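Local atomic coordinates of fatty acid synthase 1, isoform A (Drosophila melanogaster, PDB entry 6FN6), a protein that probably catalyses the de novo synthesis of long-chain saturated fatty acids from acetyl-CoA and malonyl-CoA with NADPH, this piece holding the dehydratase, enoylreductase and ketoreductase domains. Residues Ala795-Leu800 against Thr829-Ile834; Tyr697-Arg702 against Leu783-Leu788; Ile291-Glu296 against Lys538-Asn543; Thr501-Glu506 against Ala512-Val517. All blocks are in the same frame, centred on the assembly; numbering follows the deposited sequence.

Interaction 1: residues Ala795-Leu800 against Thr829-Ile834; sequences ASIRCL and TSFHGI
L800 meets T829 tip to tip, and one turn of chain earlier I797 reaches the ring of F831; I797 of helix 791-797 and L800 just after it thus meet F831 of strand 830-833 and T829 just ahead of it. The side chain of L800 can be followed outward. Its CB points toward the strand segment, and because CG stands opposite the backbone N (chi1 -160°) the branch point is carried forward, with CG 4.1 Å from T829 CG2. Of the two methyls, CD2 does the touching, 3.5 Å from T829 CG2 and 3.8 Å from T829 CB. T829 presents this methyl with its CG2 anti to the carbonyl carbon, while OG1 is engaged elsewhere, in a hydrogen bond with V824 O. The second pair is built differently. I797 crosses F831 at about a right angle, and its CD1 lies at the ring edge, in the ring plane, 3.9 Å from F831 CE2. The ring also meets F806, and F825 of the second subunit. A type I turn, closed by L800 N to I797 O (2.9 Å), joins the two contacting residues. Strand 830-833 ends the parallel sheet of this Rossmann-type domain within the chain. Only carbon atoms meet, all from buried residues, so the contact probably holds by shape and dispersion, while backbone bonds to strand 804-808 and the antiparallel pairing of S830, F831 and H832 with the second subunit supply the directional bonds around it.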
# COMPACT_ATOMS: atom_id res chain seq x y z
N ALA A 795 1.29 10.09 -5.71
CA ALA A 795 0.99 10.85 -6.92
C ALA A 795 1.74 10.25 -8.10
O ALA A 795 1.23 10.23 -9.23
CB ALA A 795 1.35 12.31 -6.74
N SER A 796 2.94 9.76 -7.84
CA SER A 796 3.76 9.13 -8.87
C SER A 796 3.16 7.79 -9.28
O SER A 796 3.28 7.37 -10.43
CB SER A 796 5.20 8.93 -8.38
OG SER A 796 5.79 10.16 -7.99
N ILE A 797 2.53 7.13 -8.32
CA ILE A 797 1.83 5.87 -8.59
C ILE A 797 0.71 6.11 -9.58
O ILE A 797 0.52 5.34 -10.53
CB ILE A 797 1.30 5.25 -7.27
CG1 ILE A 797 2.46 4.71 -6.43
CG2 ILE A 797 0.27 4.16 -7.55
CD1 ILE A 797 3.13 3.46 -6.99
N ARG A 798 -0.04 7.19 -9.37
CA ARG A 798 -1.16 7.53 -10.24
C ARG A 798 -0.69 7.85 -11.66
O ARG A 798 -1.50 7.87 -12.59
CB ARG A 798 -1.94 8.72 -9.67
CG ARG A 798 -2.56 8.45 -8.30
CD ARG A 798 -3.30 9.67 -7.77
NE ARG A 798 -3.29 9.74 -6.31
CZ ARG A 798 -2.67 10.68 -5.60
NH1 ARG A 798 -2.01 11.67 -6.18
NH2 ARG A 798 -2.73 10.64 -4.27
N CYS A 799 0.60 8.11 -11.83
CA CYS A 799 1.16 8.38 -13.15
C CYS A 799 1.46 7.10 -13.93
O CYS A 799 1.75 7.14 -15.12
CB CYS A 799 2.44 9.21 -13.04
SG CYS A 799 2.18 10.92 -12.56
N LEU A 800 1.41 5.96 -13.24
CA LEU A 800 1.75 4.69 -13.86
C LEU A 800 0.63 4.16 -14.74
O LEU A 800 -0.52 4.01 -14.30
CB LEU A 800 2.11 3.66 -12.79
CG LEU A 800 2.93 2.46 -13.25
CD1 LEU A 800 4.28 2.89 -13.81
CD2 LEU A 800 3.13 1.47 -12.12
N THR A 829 0.90 -4.24 -13.22
CA THR A 829 2.12 -3.48 -12.96
C THR A 829 3.09 -4.22 -12.05
O THR A 829 2.77 -5.30 -11.54
CB THR A 829 1.78 -2.12 -12.31
OG1 THR A 829 0.88 -2.32 -11.21
CG2 THR A 829 1.15 -1.19 -13.32
N SER A 830 4.27 -3.64 -11.86
CA SER A 830 5.26 -4.19 -10.96
C SER A 830 5.83 -3.07 -10.08
O SER A 830 6.07 -1.97 -10.56
CB SER A 830 6.39 -4.87 -11.73
OG SER A 830 5.87 -5.70 -12.75
N PHE A 831 6.03 -3.37 -8.81
CA PHE A 831 6.71 -2.45 -7.91
C PHE A 831 8.07 -3.04 -7.55
O PHE A 831 8.16 -4.17 -7.09
CB PHE A 831 5.88 -2.18 -6.66
CG PHE A 831 6.31 -0.95 -5.91
CD1 PHE A 831 7.43 -0.96 -5.10
CD2 PHE A 831 5.58 0.23 -6.02
CE1 PHE A 831 7.82 0.17 -4.42
CE2 PHE A 831 5.96 1.36 -5.34
CZ PHE A 831 7.09 1.33 -4.54
N HIS A 832 9.13 -2.27 -7.78
CA HIS A 832 10.49 -2.75 -7.54
C HIS A 832 11.22 -1.95 -6.47
O HIS A 832 11.52 -0.77 -6.65
CB HIS A 832 11.31 -2.69 -8.83
CG HIS A 832 10.89 -3.70 -9.85
ND1 HIS A 832 11.40 -4.98 -9.88
CD2 HIS A 832 10.00 -3.63 -10.87
CE1 HIS A 832 10.85 -5.65 -10.87
NE2 HIS A 832 10.00 -4.85 -11.49
N GLY A 833 11.51 -2.61 -5.35
CA GLY A 833 12.43 -2.05 -4.37
C GLY A 833 13.85 -2.25 -4.87
O GLY A 833 14.29 -3.38 -5.06
N ILE A 834 14.56 -1.15 -5.08
CA ILE A 834 15.88 -1.21 -5.69
C ILE A 834 16.95 -0.71 -4.73
O ILE A 834 17.05 0.49 -4.45
CB ILE A 834 15.91 -0.41 -7.01
CG1 ILE A 834 14.98 -1.07 -8.03
CG2 ILE A 834 17.33 -0.32 -7.56
CD1 ILE A 834 14.51 -0.13 -9.10

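Interaction 2: residues Tyr697-Arg702 against Leu783-Leu788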
# COMPACT_ATOMS: atom_id res chain seq x y z
N TYR A 697 21.03 -0.72 -13.23
CA TYR A 697 20.45 -1.83 -12.47
C TYR A 697 18.94 -1.64 -12.32
O TYR A 697 18.20 -2.61 -12.18
CB TYR A 697 21.10 -1.95 -11.09
CG TYR A 697 20.45 -3.03 -10.25
CD1 TYR A 697 20.59 -4.37 -10.59
CD2 TYR A 697 19.67 -2.71 -9.15
CE1 TYR A 697 20.00 -5.36 -9.84
CE2 TYR A 697 19.07 -3.70 -8.39
CZ TYR A 697 19.24 -5.02 -8.74
OH TYR A 697 18.64 -6.01 -8.00
N ALA A 698 18.50 -0.39 -12.35
CA ALA A 698 17.09 -0.06 -12.16
C ALA A 698 16.32 -0.09 -13.48
O ALA A 698 15.30 -0.76 -13.60
CB ALA A 698 16.95 1.30 -11.50
N LEU A 699 16.83 0.65 -14.47
CA LEU A 699 16.10 0.84 -15.72
C LEU A 699 16.23 -0.35 -16.69
O LEU A 699 15.26 -0.71 -17.36
CB LEU A 699 16.59 2.11 -16.42
CG LEU A 699 16.53 3.43 -15.64
CD1 LEU A 699 16.82 4.60 -16.57
CD2 LEU A 699 15.20 3.61 -14.93
N VAL A 700 17.41 -0.95 -16.75
CA VAL A 700 17.67 -1.99 -17.74
C VAL A 700 17.46 -3.39 -17.17
O VAL A 700 16.75 -4.20 -17.75
CB VAL A 700 19.10 -1.86 -18.32
CG1 VAL A 700 19.41 -3.00 -19.28
CG2 VAL A 700 19.26 -0.53 -19.03
N VAL A 701 18.06 -3.66 -16.02
CA VAL A 701 17.99 -4.99 -15.43
C VAL A 701 16.60 -5.23 -14.86
O VAL A 701 15.86 -6.10 -15.34
CB VAL A 701 19.06 -5.19 -14.35
CG1 VAL A 701 18.95 -6.58 -13.72
CG2 VAL A 701 20.45 -4.98 -14.93
N ARG A 702 16.25 -4.47 -13.83
CA ARG A 702 14.97 -4.64 -13.15
C ARG A 702 13.79 -4.20 -14.02
O ARG A 702 12.86 -4.97 -14.24
CB ARG A 702 14.98 -3.86 -11.83
CG ARG A 702 16.02 -4.35 -10.83
CD ARG A 702 15.62 -5.67 -10.20
NE ARG A 702 14.49 -5.51 -9.29
CZ ARG A 702 14.59 -5.25 -7.99
NH1 ARG A 702 15.78 -5.12 -7.42
NH2 ARG A 702 13.49 -5.12 -7.26
N LEU A 783 7.36 3.48 -17.07
CA LEU A 783 8.25 3.34 -15.93
C LEU A 783 8.31 4.62 -15.12
O LEU A 783 8.18 5.72 -15.66
CB LEU A 783 9.67 2.96 -16.37
CG LEU A 783 9.84 1.81 -17.36
CD1 LEU A 783 10.21 2.36 -18.73
CD2 LEU A 783 10.90 0.83 -16.87
N VAL A 784 8.52 4.47 -13.82
CA VAL A 784 8.75 5.59 -12.93
C VAL A 784 9.99 5.31 -12.11
O VAL A 784 10.06 4.30 -11.40
CB VAL A 784 7.53 5.86 -12.03
CG1 VAL A 784 7.79 7.05 -11.11
CG2 VAL A 784 6.28 6.10 -12.86
N LEU A 785 10.98 6.19 -12.21
CA LEU A 785 12.15 6.13 -11.35
C LEU A 785 11.98 7.16 -10.24
O LEU A 785 12.16 8.36 -10.47
CB LEU A 785 13.43 6.39 -12.14
CG LEU A 785 14.74 6.26 -11.36
CD1 LEU A 785 14.96 4.82 -10.89
CD2 LEU A 785 15.92 6.73 -12.20
N ASN A 786 11.62 6.69 -9.05
CA ASN A 786 11.20 7.59 -7.98
C ASN A 786 12.20 7.67 -6.82
O ASN A 786 12.70 6.66 -6.34
CB ASN A 786 9.85 7.13 -7.43
CG ASN A 786 9.29 8.08 -6.39
OD1 ASN A 786 9.30 9.30 -6.58
ND2 ASN A 786 8.79 7.53 -5.29
N SER A 787 12.49 8.91 -6.40
CA SER A 787 13.27 9.16 -5.20
C SER A 787 12.50 10.10 -4.27
O SER A 787 13.02 10.55 -3.25
CB SER A 787 14.64 9.76 -5.54
OG SER A 787 14.50 10.94 -6.30
N LEU A 788 11.26 10.41 -4.64
CA LEU A 788 10.37 11.24 -3.82
C LEU A 788 9.60 10.34 -2.86
O LEU A 788 9.63 9.12 -2.98
CB LEU A 788 9.41 12.04 -4.71
CG LEU A 788 9.91 13.39 -5.23
CD1 LEU A 788 11.33 13.31 -5.78
CD2 LEU A 788 8.96 13.91 -6.30
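The Rossmann-type nucleotide-binding part of the enoylreductase, which by sequence belongs to the zinc-binding dehydrogenase family, packs helix 689-702 on strand 781-786 of its parallel sheet, and A698 and L699 touch L785 there. L785 forks between them. With its CG anti to the backbone N (chi1 -176°), its CD1 lies 4.1 Å from A698 CB and its CD2 lies 4.2 Å from L699 CD2. A698 points its CB toward the strand, whereas L699 starts out obliquely and only its end comes near. Neighbouring strands complete the apolar layer, with I711 and L807 against L699 and I713 against L785. A glycine-rich turn that fits the GxGxxG pattern of Rossmann folds, probably the dinucleotide-binding turn, lies near L785 without touching it. The helix carries a wider pi-type turn, seen in R702 N to Y697 O at 3.2 Å. Across that turn R702 NH1 donates to Y697 OH at 3.1 Å, with the hydroxyl 15° out of the guanidinium plane; N828 of the second subunit bonds to both groups. At the end of the strand, N786 OD1 accepts from L788 N at 3.0 Å, an Asx turn whose donor stands above the carbonyl plane, 64° out of it.

Interaction 3: residues Ile291-Glu296 against Lys538-Asn543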
# COMPACT_ATOMS: atom_id res chain seq x y z
N ILE A 291 51.02 27.18 41.58
CA ILE A 291 49.84 26.89 42.38
C ILE A 291 49.94 25.47 42.94
O ILE A 291 49.53 25.20 44.07
CB ILE A 291 48.55 27.08 41.56
CG1 ILE A 291 48.36 28.55 41.19
CG2 ILE A 291 47.33 26.56 42.33
CD1 ILE A 291 48.14 29.49 42.37
N GLN A 292 50.49 24.56 42.14
CA GLN A 292 50.67 23.18 42.57
C GLN A 292 51.54 23.11 43.83
O GLN A 292 51.22 22.38 44.76
CB GLN A 292 51.29 22.34 41.46
CG GLN A 292 50.28 21.83 40.46
CD GLN A 292 50.92 20.99 39.37
OE1 GLN A 292 51.75 20.13 39.65
NE2 GLN A 292 50.54 21.25 38.13
N VAL A 293 52.64 23.85 43.83
CA VAL A 293 53.55 23.86 44.97
C VAL A 293 52.84 24.42 46.20
O VAL A 293 53.02 23.93 47.31
CB VAL A 293 54.82 24.66 44.65
CG1 VAL A 293 55.71 24.81 45.89
CG2 VAL A 293 55.60 24.00 43.52
N ILE A 294 52.02 25.45 45.99
CA ILE A 294 51.29 26.09 47.08
C ILE A 294 50.28 25.11 47.67
O ILE A 294 50.20 24.95 48.89
CB ILE A 294 50.60 27.38 46.61
CG1 ILE A 294 51.64 28.39 46.14
CG2 ILE A 294 49.76 27.98 47.73
CD1 ILE A 294 51.06 29.55 45.36
N ILE A 295 49.51 24.46 46.81
CA ILE A 295 48.53 23.48 47.25
C ILE A 295 49.25 22.37 48.02
O ILE A 295 48.82 21.96 49.09
CB ILE A 295 47.71 22.91 46.06
CG1 ILE A 295 46.83 24.00 45.46
CG2 ILE A 295 46.85 21.72 46.50
CD1 ILE A 295 46.19 23.63 44.13
N GLU A 296 50.36 21.91 47.44
CA GLU A 296 51.16 20.85 48.04
C GLU A 296 51.62 21.22 49.45
O GLU A 296 51.80 20.34 50.29
CB GLU A 296 52.36 20.54 47.14
CG GLU A 296 53.06 19.22 47.45
CD GLU A 296 54.04 18.82 46.35
OE1 GLU A 296 53.92 17.70 45.82
OE2 GLU A 296 54.95 19.63 46.04
N LYS A 538 63.28 26.00 53.20
CA LYS A 538 62.07 26.39 52.49
C LYS A 538 60.83 25.73 53.10
O LYS A 538 59.72 26.23 52.96
CB LYS A 538 62.18 26.00 51.01
CG LYS A 538 63.42 26.54 50.34
CD LYS A 538 63.37 26.29 48.85
CE LYS A 538 64.62 26.81 48.15
NZ LYS A 538 64.70 26.31 46.75
N ASP A 539 61.05 24.62 53.78
CA ASP A 539 59.99 23.91 54.49
C ASP A 539 58.95 23.36 53.50
O ASP A 539 57.75 23.38 53.78
CB ASP A 539 59.33 24.82 55.52
CG ASP A 539 58.60 24.05 56.60
OD1 ASP A 539 59.05 22.94 56.94
OD2 ASP A 539 57.58 24.56 57.10
N LEU A 540 59.43 22.88 52.36
CA LEU A 540 58.58 22.20 51.39
C LEU A 540 58.39 20.75 51.80
O LEU A 540 59.33 20.11 52.27
CB LEU A 540 59.18 22.28 49.99
CG LEU A 540 59.53 23.67 49.45
CD1 LEU A 540 60.16 23.56 48.07
CD2 LEU A 540 58.30 24.57 49.41
N ILE A 541 57.19 20.21 51.63
CA ILE A 541 56.92 18.84 52.05
C ILE A 541 57.56 17.86 51.07
O ILE A 541 57.89 16.73 51.43
CB ILE A 541 55.41 18.57 52.20
CG1 ILE A 541 54.68 18.68 50.87
CG2 ILE A 541 54.80 19.53 53.21
CD1 ILE A 541 53.31 18.03 50.89
N SER A 542 57.74 18.30 49.82
CA SER A 542 58.35 17.46 48.80
C SER A 542 59.67 18.04 48.30
O SER A 542 59.72 19.14 47.75
CB SER A 542 57.39 17.29 47.62
OG SER A 542 57.97 16.49 46.61
N ASN A 543 60.75 17.28 48.49
CA ASN A 543 62.09 17.70 48.08
C ASN A 543 62.79 16.58 47.32
O ASN A 543 63.15 15.55 47.89
CB ASN A 543 62.93 18.10 49.29
CG ASN A 543 62.28 19.19 50.11
OD1 ASN A 543 62.49 20.38 49.86
ND2 ASN A 543 61.48 18.80 51.10
O HOH W 1 57.14 20.61 47.86
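The last turn of helix 279-296 faces the chain that leads into strand 542-546, and the CA atoms of E296 and I541 approach to 7.3 Å. Regular helical bonding, E296 N to Q292 O at 2.9 Å, persists up to the contact. On the other side D539 takes a positive phi of 65° as the chain leaves helix 530-536, and the strand starts at S542. E296 carries most of the meeting. Its CG stands opposite the backbone N (chi1 -165°) and the chain continues extended, so that CG passes 3.8 Å from I541 CG1 while the carboxylate travels on over S542, with OE2 3.7 Å from S542 CB. A water donates to both E296 OE2 (3.0 Å) and S542 O (3.0 Å), and the same OE2 forms a salt bridge with R554. One turn earlier in the helix, V293 CG1 and L540 CD2 make a looser apolar contact at 4.4 Å. Putting an alanine at E296 is likely to cost R554 this salt bridge, although Q292 still holds its NE, and to leave the bridging water with S542 O as its remaining partner here. The helix also packs on strands 402-409 and 438-445, consistent with the pseudo-methyltransferase domain of animal synthases, so this contact probably joins that domain to the pseudo-ketoreductase fold. One carboxylate thus serves both R554 and the bridging water.

Interaction 4: residues Thr501-Glu506 against Ala512-Val517; sequences TCIKNE and ARLVFV
T501 O, half a turn before the I503 that packs on A512, accepts from two groups of N505: ND2 at 2.7 Å and the backbone N at 3.3 Å, arriving from opposite faces of its carbonyl plane. The ND2 bond is fairly straight, with an N-H...O angle of 159°, and ties the asparagine side chain back to the helix backbone at T501. Across the contact all is apolar. I503 points its CB toward the strand, and with CG2 anti to the backbone N (chi1 -64° for CG1) this branch lies against A512 CB. The other branch ends in CD1, 4.3 Å from L514 CD1, so the isoleucine spans two inward residues of strand 512-517. R513, between them, faces away; its NH1 donates to A512 O at 2.7 Å, with that oxygen in the guanidinium plane, and also meets K510 O, while its NE pairs with D539. In this Rossmann-like pseudo-ketoreductase the contact closes a beta-alpha-beta unit of strand 483-489, helix 496-504 and strand 512-517. The last strand runs between strands 483-489 and 542-546, all parallel, with L514 packing on helix 496-504 and V515 on helix 530-536.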
# COMPACT_ATOMS: atom_id res chain seq x y z
N THR A 501 52.28 11.20 48.41
CA THR A 501 50.85 11.07 48.64
C THR A 501 50.58 10.15 49.83
O THR A 501 49.70 10.42 50.64
CB THR A 501 50.12 10.51 47.39
OG1 THR A 501 50.42 11.34 46.26
CG2 THR A 501 48.61 10.47 47.60
N CYS A 502 51.36 9.08 49.92
CA CYS A 502 51.21 8.11 51.00
C CYS A 502 51.45 8.77 52.36
O CYS A 502 50.78 8.44 53.34
CB CYS A 502 52.17 6.94 50.79
SG CYS A 502 52.07 5.68 52.07
N ILE A 503 52.40 9.70 52.42
CA ILE A 503 52.73 10.39 53.66
C ILE A 503 51.65 11.42 54.00
O ILE A 503 51.19 11.50 55.13
CB ILE A 503 54.11 11.06 53.58
CG1 ILE A 503 55.21 10.01 53.41
CG2 ILE A 503 54.38 11.92 54.81
CD1 ILE A 503 56.56 10.58 53.02
N LYS A 504 51.28 12.22 53.00
CA LYS A 504 50.30 13.29 53.18
C LYS A 504 49.02 12.82 53.86
O LYS A 504 48.50 13.48 54.76
CB LYS A 504 49.95 13.93 51.84
CG LYS A 504 51.06 14.79 51.25
CD LYS A 504 50.55 15.71 50.14
CE LYS A 504 50.17 14.96 48.87
NZ LYS A 504 48.78 14.42 48.90
N ASN A 505 48.51 11.67 53.43
CA ASN A 505 47.21 11.18 53.91
C ASN A 505 47.28 10.51 55.27
O ASN A 505 46.24 10.15 55.83
CB ASN A 505 46.62 10.20 52.89
CG ASN A 505 46.14 10.89 51.63
OD1 ASN A 505 45.00 11.37 51.57
ND2 ASN A 505 47.00 10.94 50.62
N GLU A 506 48.47 10.33 55.81
CA GLU A 506 48.61 9.74 57.14
C GLU A 506 48.13 10.72 58.20
O GLU A 506 48.14 11.93 58.00
CB GLU A 506 50.05 9.33 57.40
CG GLU A 506 50.47 8.05 56.69
CD GLU A 506 49.91 6.81 57.35
OE1 GLU A 506 49.81 5.77 56.67
OE2 GLU A 506 49.57 6.88 58.55
N ALA A 512 55.07 16.08 58.27
CA ALA A 512 56.11 15.32 57.58
C ALA A 512 56.75 16.12 56.45
O ALA A 512 56.10 16.97 55.83
CB ALA A 512 55.54 14.01 57.04
N ARG A 513 58.03 15.85 56.19
CA ARG A 513 58.76 16.49 55.10
C ARG A 513 59.57 15.44 54.33
O ARG A 513 60.47 14.81 54.90
CB ARG A 513 59.69 17.59 55.62
CG ARG A 513 59.00 18.66 56.45
CD ARG A 513 58.08 19.53 55.60
NE ARG A 513 57.47 20.61 56.39
CZ ARG A 513 56.32 20.49 57.06
NH1 ARG A 513 55.65 19.35 57.05
NH2 ARG A 513 55.85 21.53 57.74
N LEU A 514 59.28 15.28 53.05
CA LEU A 514 59.93 14.25 52.24
C LEU A 514 61.24 14.75 51.63
O LEU A 514 61.27 15.76 50.93
CB LEU A 514 59.00 13.78 51.12
CG LEU A 514 59.61 12.81 50.10
CD1 LEU A 514 60.12 11.55 50.77
CD2 LEU A 514 58.59 12.47 49.04
N VAL A 515 62.31 14.01 51.90
CA VAL A 515 63.62 14.30 51.33
C VAL A 515 64.02 13.14 50.42
O VAL A 515 64.51 12.11 50.89
CB VAL A 515 64.67 14.55 52.43
CG1 VAL A 515 66.02 14.93 51.83
CG2 VAL A 515 64.18 15.64 53.38
N PHE A 516 63.80 13.31 49.12
CA PHE A 516 64.00 12.25 48.15
C PHE A 516 65.28 12.48 47.34
O PHE A 516 65.40 13.49 46.64
CB PHE A 516 62.79 12.15 47.21
CG PHE A 516 62.73 10.88 46.43
CD1 PHE A 516 63.45 10.73 45.25
CD2 PHE A 516 61.94 9.83 46.86
CE1 PHE A 516 63.39 9.56 44.52
CE2 PHE A 516 61.87 8.65 46.13
CZ PHE A 516 62.59 8.52 44.97
N VAL A 517 66.22 11.55 47.43
CA VAL A 517 67.50 11.68 46.74
C VAL A 517 67.75 10.47 45.84
O VAL A 517 67.99 9.37 46.33
CB VAL A 517 68.65 11.86 47.75
CG1 VAL A 517 69.98 12.03 47.03
CG2 VAL A 517 68.38 13.04 48.68

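How the interactions relate
The four contacts form two pairs on opposite sides of the chain's centre, about 76 to 80 Å apart between centres. Along the chain, interaction 3 spans the longest interval and interaction 4 falls within it; interactions 2 and 1 follow in that order. Interactions 3 and 4 lie 11 Å apart between centres and share a sheet, since strands 512-517 and 542-546 are neighbours, joined by a probable hydrogen bond between I541 O and L514 N. Interactions 1 and 2, 9 Å apart between centres, belong to the enoylreductase sheet and meet through R702 NH2 and G833 O (2.9 Å). Of the four, interactions 1 and 2 alone touch the second subunit, so the enoylreductase contacts are the ones at the subunit interface.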